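Local coordinates for protein aspartate semialdehyde dehydrogenase (Francisella tularensis subsp. tularensis, PDB 4WOJ) that probably catalyses the NADPH-dependent reductive dephosphorylation of L-aspartyl-4-phosphate to L-aspartate-semialdehyde, a step on the way to lysine, methionine and threonine, at residues T281-K287 and L339-H345; L188-D192 and I204-S209. All blocks are in the same frame, centred on the assembly; numbering follows the deposited sequence.

Interaction 1: residues T281-K287 and L339-H345; sequences TVKLRQK and LADDIFH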
loop_
_atom_site.group_PDB
_atom_site.type_symbol
_atom_site.label_atom_id
_atom_site.label_comp_id
_atom_site.label_asym_id
_atom_site.label_seq_id
_atom_site.Cartn_x
_atom_site.Cartn_y
_atom_site.Cartn_z
ATOM N N THR B 281 -12.064 5.032 1.716
ATOM C CA THR B 281 -13.301 5.105 0.942
ATOM C C THR B 281 -14.397 5.298 1.955
ATOM O O THR B 281 -14.630 4.454 2.811
ATOM C CB THR B 281 -13.495 3.853 0.100
ATOM O OG1 THR B 281 -12.347 3.679 -0.756
ATOM C CG2 THR B 281 -14.730 3.963 -0.767
ATOM N N VAL B 282 -15.011 6.465 1.912
ATOM C CA VAL B 282 -15.897 6.912 2.985
ATOM C C VAL B 282 -17.301 7.070 2.433
ATOM O O VAL B 282 -17.483 7.775 1.416
ATOM C CB VAL B 282 -15.474 8.254 3.568
ATOM C CG1 VAL B 282 -16.321 8.586 4.768
ATOM C CG2 VAL B 282 -13.997 8.228 3.990
ATOM N N LYS B 283 -18.272 6.402 3.077
ATOM C CA LYS B 283 -19.679 6.560 2.709
ATOM C C LYS B 283 -20.260 7.590 3.653
ATOM O O LYS B 283 -20.106 7.486 4.856
ATOM C CB LYS B 283 -20.438 5.265 2.841
ATOM C CG LYS B 283 -21.887 5.383 2.405
ATOM C CD LYS B 283 -22.619 4.071 2.574
ATOM C CE LYS B 283 -23.884 4.042 1.758
ATOM N NZ LYS B 283 -23.581 3.804 0.320
ATOM N N LEU B 284 -20.908 8.599 3.083
ATOM C CA LEU B 284 -21.505 9.689 3.856
ATOM C C LEU B 284 -22.960 9.431 4.217
ATOM O O LEU B 284 -23.621 8.612 3.603
ATOM C CB LEU B 284 -21.373 11.012 3.081
ATOM C CG LEU B 284 -19.931 11.536 2.877
ATOM C CD1 LEU B 284 -19.945 12.764 2.009
ATOM C CD2 LEU B 284 -19.243 11.848 4.191
ATOM N N ARG B 285 -23.467 10.136 5.212
ATOM C CA ARG B 285 -24.893 10.033 5.531
ATOM C C ARG B 285 -25.751 10.876 4.587
ATOM O O ARG B 285 -26.946 10.686 4.519
ATOM C CB ARG B 285 -25.185 10.477 6.963
ATOM C CG ARG B 285 -24.514 9.651 8.024
ATOM C CD ARG B 285 -25.189 9.845 9.364
ATOM N NE ARG B 285 -24.296 9.507 10.475
ATOM C CZ ARG B 285 -23.992 8.272 10.850
ATOM N NH1 ARG B 285 -24.494 7.218 10.199
ATOM N NH2 ARG B 285 -23.190 8.084 11.892
ATOM N N GLN B 286 -25.132 11.828 3.911
ATOM C CA GLN B 286 -25.787 12.762 3.010
ATOM C C GLN B 286 -24.901 12.954 1.816
ATOM O O GLN B 286 -23.680 12.964 1.949
ATOM C CB GLN B 286 -25.849 14.142 3.638
ATOM C CG GLN B 286 -26.936 14.385 4.672
ATOM C CD GLN B 286 -26.587 15.550 5.580
ATOM O OE1 GLN B 286 -25.868 16.473 5.178
ATOM N NE2 GLN B 286 -27.078 15.509 6.813
ATOM N N LYS B 287 -25.506 13.164 0.655
ATOM C CA LYS B 287 -24.737 13.503 -0.527
ATOM C C LYS B 287 -24.213 14.931 -0.409
ATOM O O LYS B 287 -24.926 15.837 -0.034
ATOM C CB LYS B 287 -25.552 13.273 -1.795
ATOM C CG LYS B 287 -25.776 11.774 -2.036
ATOM C CD LYS B 287 -27.209 11.296 -1.875
ATOM C CE LYS B 287 -27.216 9.774 -1.672
ATOM N NZ LYS B 287 -28.483 9.083 -2.054
ATOM N N LEU B 339 -18.853 4.442 -7.207
ATOM C CA LEU B 339 -19.507 3.364 -6.495
ATOM C C LEU B 339 -20.887 3.762 -6.073
ATOM O O LEU B 339 -21.801 2.968 -6.138
ATOM C CB LEU B 339 -18.705 3.000 -5.243
ATOM C CG LEU B 339 -17.276 2.576 -5.477
ATOM C CD1 LEU B 339 -16.567 2.265 -4.142
ATOM C CD2 LEU B 339 -17.254 1.410 -6.438
ATOM N N ALA B 340 -21.011 4.989 -5.590
ATOM C CA ALA B 340 -22.282 5.514 -5.122
ATOM C C ALA B 340 -22.208 7.025 -5.046
ATOM O O ALA B 340 -21.151 7.592 -4.832
ATOM C CB ALA B 340 -22.617 4.936 -3.769
ATOM N N ASP B 341 -23.348 7.679 -5.238
ATOM C CA ASP B 341 -23.419 9.151 -5.164
ATOM C C ASP B 341 -22.999 9.712 -3.798
ATOM O O ASP B 341 -22.684 10.883 -3.706
ATOM C CB ASP B 341 -24.821 9.657 -5.551
ATOM C CG ASP B 341 -25.942 8.969 -4.767
ATOM O OD1 ASP B 341 -25.790 7.773 -4.416
ATOM O OD2 ASP B 341 -26.992 9.616 -4.516
ATOM N N ASP B 342 -23.018 8.883 -2.751
ATOM C CA ASP B 342 -22.630 9.312 -1.403
ATOM C C ASP B 342 -21.219 8.867 -0.928
ATOM O O ASP B 342 -20.850 9.075 0.208
ATOM C CB ASP B 342 -23.699 8.911 -0.379
ATOM C CG ASP B 342 -24.084 7.443 -0.443
ATOM O OD1 ASP B 342 -23.370 6.680 -1.110
ATOM O OD2 ASP B 342 -25.111 7.047 0.197
ATOM N N ILE B 343 -20.436 8.253 -1.798
ATOM C CA ILE B 343 -19.131 7.754 -1.395
ATOM C C ILE B 343 -18.080 8.657 -1.964
ATOM O O ILE B 343 -18.182 9.056 -3.091
ATOM C CB ILE B 343 -18.904 6.295 -1.867
ATOM C CG1 ILE B 343 -19.907 5.377 -1.154
ATOM C CG2 ILE B 343 -17.457 5.875 -1.626
ATOM C CD1 ILE B 343 -19.886 3.947 -1.635
ATOM N N PHE B 344 -17.099 9.024 -1.171
ATOM C CA PHE B 344 -15.884 9.686 -1.727
ATOM C C PHE B 344 -14.636 8.924 -1.361
ATOM O O PHE B 344 -14.641 8.100 -0.466
ATOM C CB PHE B 344 -15.757 11.155 -1.311
ATOM C CG PHE B 344 -15.188 11.368 0.063
ATOM C CD1 PHE B 344 -16.016 11.389 1.171
ATOM C CD2 PHE B 344 -13.841 11.686 0.236
ATOM C CE1 PHE B 344 -15.517 11.619 2.435
ATOM C CE2 PHE B 344 -13.336 11.899 1.497
ATOM C CZ PHE B 344 -14.167 11.856 2.604
ATOM N N HIS B 345 -13.584 9.187 -2.119
ATOM C CA HIS B 345 -12.243 8.627 -1.864
ATOM C C HIS B 345 -11.262 9.712 -1.524
ATOM O O HIS B 345 -11.386 10.839 -2.007
ATOM C CB HIS B 345 -11.712 7.950 -3.116
ATOM C CG HIS B 345 -12.663 6.965 -3.720
ATOM N ND1 HIS B 345 -12.770 5.660 -3.284
ATOM C CD2 HIS B 345 -13.549 7.090 -4.738
ATOM C CE1 HIS B 345 -13.667 5.026 -4.008
ATOM N NE2 HIS B 345 -14.143 5.867 -4.906
HETATM O O HOH W 1 -25.956 7.211 2.659
#

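Interaction 2: residues L188-D192 and I204-S209; sequences LSKID and ILRELS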
loop_
_atom_site.group_PDB
_atom_site.type_symbol
_atom_site.label_atom_id
_atom_site.label_comp_id
_atom_site.label_asym_id
_atom_site.label_seq_id
_atom_site.Cartn_x
_atom_site.Cartn_y
_atom_site.Cartn_z
ATOM N N LEU B 188 20.759 -6.792 0.718
ATOM C CA LEU B 188 20.271 -6.971 -0.637
ATOM C C LEU B 188 20.910 -5.998 -1.591
ATOM O O LEU B 188 21.151 -6.335 -2.746
ATOM C CB LEU B 188 18.768 -6.754 -0.722
ATOM C CG LEU B 188 17.924 -7.608 0.173
ATOM C CD1 LEU B 188 16.482 -7.163 0.033
ATOM C CD2 LEU B 188 18.073 -9.044 -0.228
ATOM N N SER B 189 21.152 -4.778 -1.135
ATOM C CA SER B 189 21.811 -3.778 -1.988
ATOM C C SER B 189 23.239 -4.165 -2.318
ATOM O O SER B 189 23.734 -3.837 -3.395
ATOM C CB SER B 189 21.829 -2.384 -1.346
ATOM O OG SER B 189 20.533 -1.960 -0.962
ATOM N N LYS B 190 23.910 -4.833 -1.386
ATOM C CA LYS B 190 25.308 -5.235 -1.616
ATOM C C LYS B 190 25.378 -6.292 -2.687
ATOM O O LYS B 190 26.104 -6.126 -3.667
ATOM C CB LYS B 190 25.988 -5.739 -0.345
ATOM C CG LYS B 190 26.581 -4.597 0.452
ATOM C CD LYS B 190 26.863 -4.980 1.890
ATOM C CE LYS B 190 27.419 -3.775 2.640
ATOM N NZ LYS B 190 27.024 -3.800 4.071
ATOM N N ILE B 191 24.594 -7.354 -2.528
ATOM C CA ILE B 191 24.597 -8.409 -3.531
ATOM C C ILE B 191 24.165 -7.918 -4.917
ATOM O O ILE B 191 24.582 -8.478 -5.907
ATOM C CB ILE B 191 23.811 -9.658 -3.125
ATOM C CG1 ILE B 191 24.075 -10.729 -4.187
ATOM C CG2 ILE B 191 22.317 -9.362 -3.051
ATOM C CD1 ILE B 191 23.696 -12.161 -3.839
ATOM N N ASP B 192 23.353 -6.877 -4.999
ATOM C CA ASP B 192 22.801 -6.450 -6.303
ATOM C C ASP B 192 23.880 -5.823 -7.204
ATOM O O ASP B 192 24.580 -4.895 -6.804
ATOM C CB ASP B 192 21.640 -5.466 -6.114
ATOM C CG ASP B 192 21.108 -4.916 -7.427
ATOM O OD1 ASP B 192 20.608 -5.707 -8.260
ATOM O OD2 ASP B 192 21.174 -3.679 -7.621
ATOM N N ILE B 204 17.561 -12.553 -8.344
ATOM C CA ILE B 204 18.622 -12.732 -7.349
ATOM C C ILE B 204 18.234 -12.158 -6.009
ATOM O O ILE B 204 18.434 -12.799 -4.982
ATOM C CB ILE B 204 19.962 -12.119 -7.824
ATOM C CG1 ILE B 204 20.662 -13.060 -8.835
ATOM C CG2 ILE B 204 20.911 -11.886 -6.662
ATOM C CD1 ILE B 204 21.555 -12.335 -9.835
ATOM N N LEU B 205 17.684 -10.948 -6.014
ATOM C CA LEU B 205 17.211 -10.317 -4.766
ATOM C C LEU B 205 16.104 -11.143 -4.179
ATOM O O LEU B 205 16.099 -11.459 -2.981
ATOM C CB LEU B 205 16.660 -8.914 -5.008
ATOM C CG LEU B 205 17.555 -7.877 -5.656
ATOM C CD1 LEU B 205 16.841 -6.547 -5.753
ATOM C CD2 LEU B 205 18.835 -7.726 -4.867
ATOM N N ARG B 206 15.159 -11.495 -5.050
ATOM C CA ARG B 206 14.001 -12.256 -4.623
ATOM C C ARG B 206 14.406 -13.547 -3.912
ATOM O O ARG B 206 13.949 -13.806 -2.801
ATOM C CB ARG B 206 13.065 -12.558 -5.782
ATOM C CG ARG B 206 11.782 -13.216 -5.300
ATOM C CD ARG B 206 10.728 -13.241 -6.380
ATOM N NE ARG B 206 10.854 -14.451 -7.191
ATOM C CZ ARG B 206 11.163 -14.488 -8.483
ATOM N NH1 ARG B 206 11.363 -13.391 -9.172
ATOM N NH2 ARG B 206 11.245 -15.654 -9.099
ATOM N N GLU B 207 15.281 -14.335 -4.529
ATOM C CA GLU B 207 15.718 -15.591 -3.906
ATOM C C GLU B 207 16.523 -15.337 -2.633
ATOM O O GLU B 207 16.340 -16.047 -1.641
ATOM C CB GLU B 207 16.515 -16.467 -4.882
ATOM C CG GLU B 207 15.686 -17.027 -6.036
ATOM C CD GLU B 207 14.429 -17.776 -5.558
ATOM O OE1 GLU B 207 14.536 -18.631 -4.635
ATOM O OE2 GLU B 207 13.325 -17.509 -6.099
ATOM N N LEU B 208 17.388 -14.331 -2.644
ATOM C CA LEU B 208 18.174 -13.998 -1.433
ATOM C C LEU B 208 17.237 -13.588 -0.278
ATOM O O LEU B 208 17.435 -14.006 0.882
ATOM C CB LEU B 208 19.200 -12.902 -1.714
ATOM C CG LEU B 208 20.251 -12.636 -0.599
ATOM C CD1 LEU B 208 21.092 -13.871 -0.283
ATOM C CD2 LEU B 208 21.196 -11.494 -0.964
ATOM N N SER B 209 16.210 -12.797 -0.600
ATOM C CA SER B 209 15.307 -12.276 0.436
ATOM C C SER B 209 14.689 -13.405 1.265
ATOM O O SER B 209 14.415 -13.239 2.467
ATOM C CB SER B 209 14.202 -11.398 -0.175
ATOM O OG SER B 209 13.152 -12.165 -0.715
#

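Interaction 1: residues T281-K287 and L339-H345
Val282 and Phe344 face each other as a hydrogen-bonded pair of two antiparallel strands and form the dense part of this contact. Val282 N donates to Phe344 O at 2.9 Å in an almost straight bond (176°), and Phe344 N returns one to Val282 O. Their side chains run alongside each other, with Val282 CB 3.6 Å from Phe344 CE1, while Leu284 CD2 reaches the edge of the same ring; Ile293 of helix 290-298 covers Phe344 and Leu284 from beyond. On the other face of the sheet, Thr281 CG2 lies 3.4 Å from Ile343 CG2. With OG1 anti to the carbonyl carbon (chi1 -57°), Thr281 presents it to His345 ND1, its donor at 3.2 Å, close to the imidazole plane; OG1 also bonds Asn163 of the second subunit, and His345 NE2 bonds Ser337.

Toward solvent the pairing gives way to charges and water. Leu284 N still bonds Asp342 O. The Lys283 chain, extended until it bends at chi4 (77°), makes a salt bridge from NZ to Asp342 OD1, 3.2 Å away on the syn side but out of the carboxylate plane. One water links Leu284 O to Asp342 OD2, and exposed Lys287 extends toward Asp341, whose carboxylate is less surely placed. A type I turn from Ala340 to Ile343 leads into the second strand, the first strand's antiparallel neighbour in the dimerisation domain's mixed sheet.

Interaction 2: residues L188-D192 and I204-S209
Leu188 and Ile191 of one helix meet Ile204, Leu205 and Leu208 of the next in a contact that is almost wholly apolar. The methyl ends do the touching. Leu188 and Leu208 pass alongside each other in antiparallel sense, their CD2 atoms 4.0 Å apart. Ile191 and Leu208 meet end to end, Ile191 CD1 3.9 Å from Leu208 CD2; because Ile191 carries CG1 anti to its backbone N (chi1 -172°), CD1 extends across to the second helix, where it lies 4.0 Å from Ile204 CG2. Leu205 works through a single branch: its CD2 is 4.3 Å from Leu188 CB and 3.8 Å from Asp192 CB, so that one methyl meets both the last helical turn and the residue that follows it.

Polar groups serve the backbone and the surroundings. Leu188 O, with Leu205 CD2 3.4 Å away, accepts a weak bond from Asp192 N at 3.2 Å, at the point where the chain leaves helical geometry. Ser209 N is held by Leu205 O at 2.7 Å in the second helix. The Asp192 carboxylate forms a salt bridge with Arg201, linking the residue just after the first helix to the first turn of the second.

Helices 175-191 and 198-209 form a helical hairpin with a short connection. Ala225 and Tyr226 cover Leu188, Lys214 and Ile215 flank Leu208, and Leu182 of the second subunit's own helix 175-191 packs on Asp192 and Leu205.

Overall arrangement
Interactions 1 and 2 both belong to the dimerisation domain but occupy separate parts of it: their centres are 44 Å apart, and their nearest atoms about 29 Å. They follow in series along the chain, the helix pair of 188-192 and 204-209 being complete before strand 275-284 begins. Interaction 1 joins two neighbouring strands of the mixed sheet, whereas interaction 2 joins two helices that precede most of that sheet in sequence. Each reaches the second subunit, through Asn163 and Trp161 beside interaction 1 and through Leu182 and Gln321 beside interaction 2. Both strand and helix elements of the domain thus meet the second subunit, at widely spaced points.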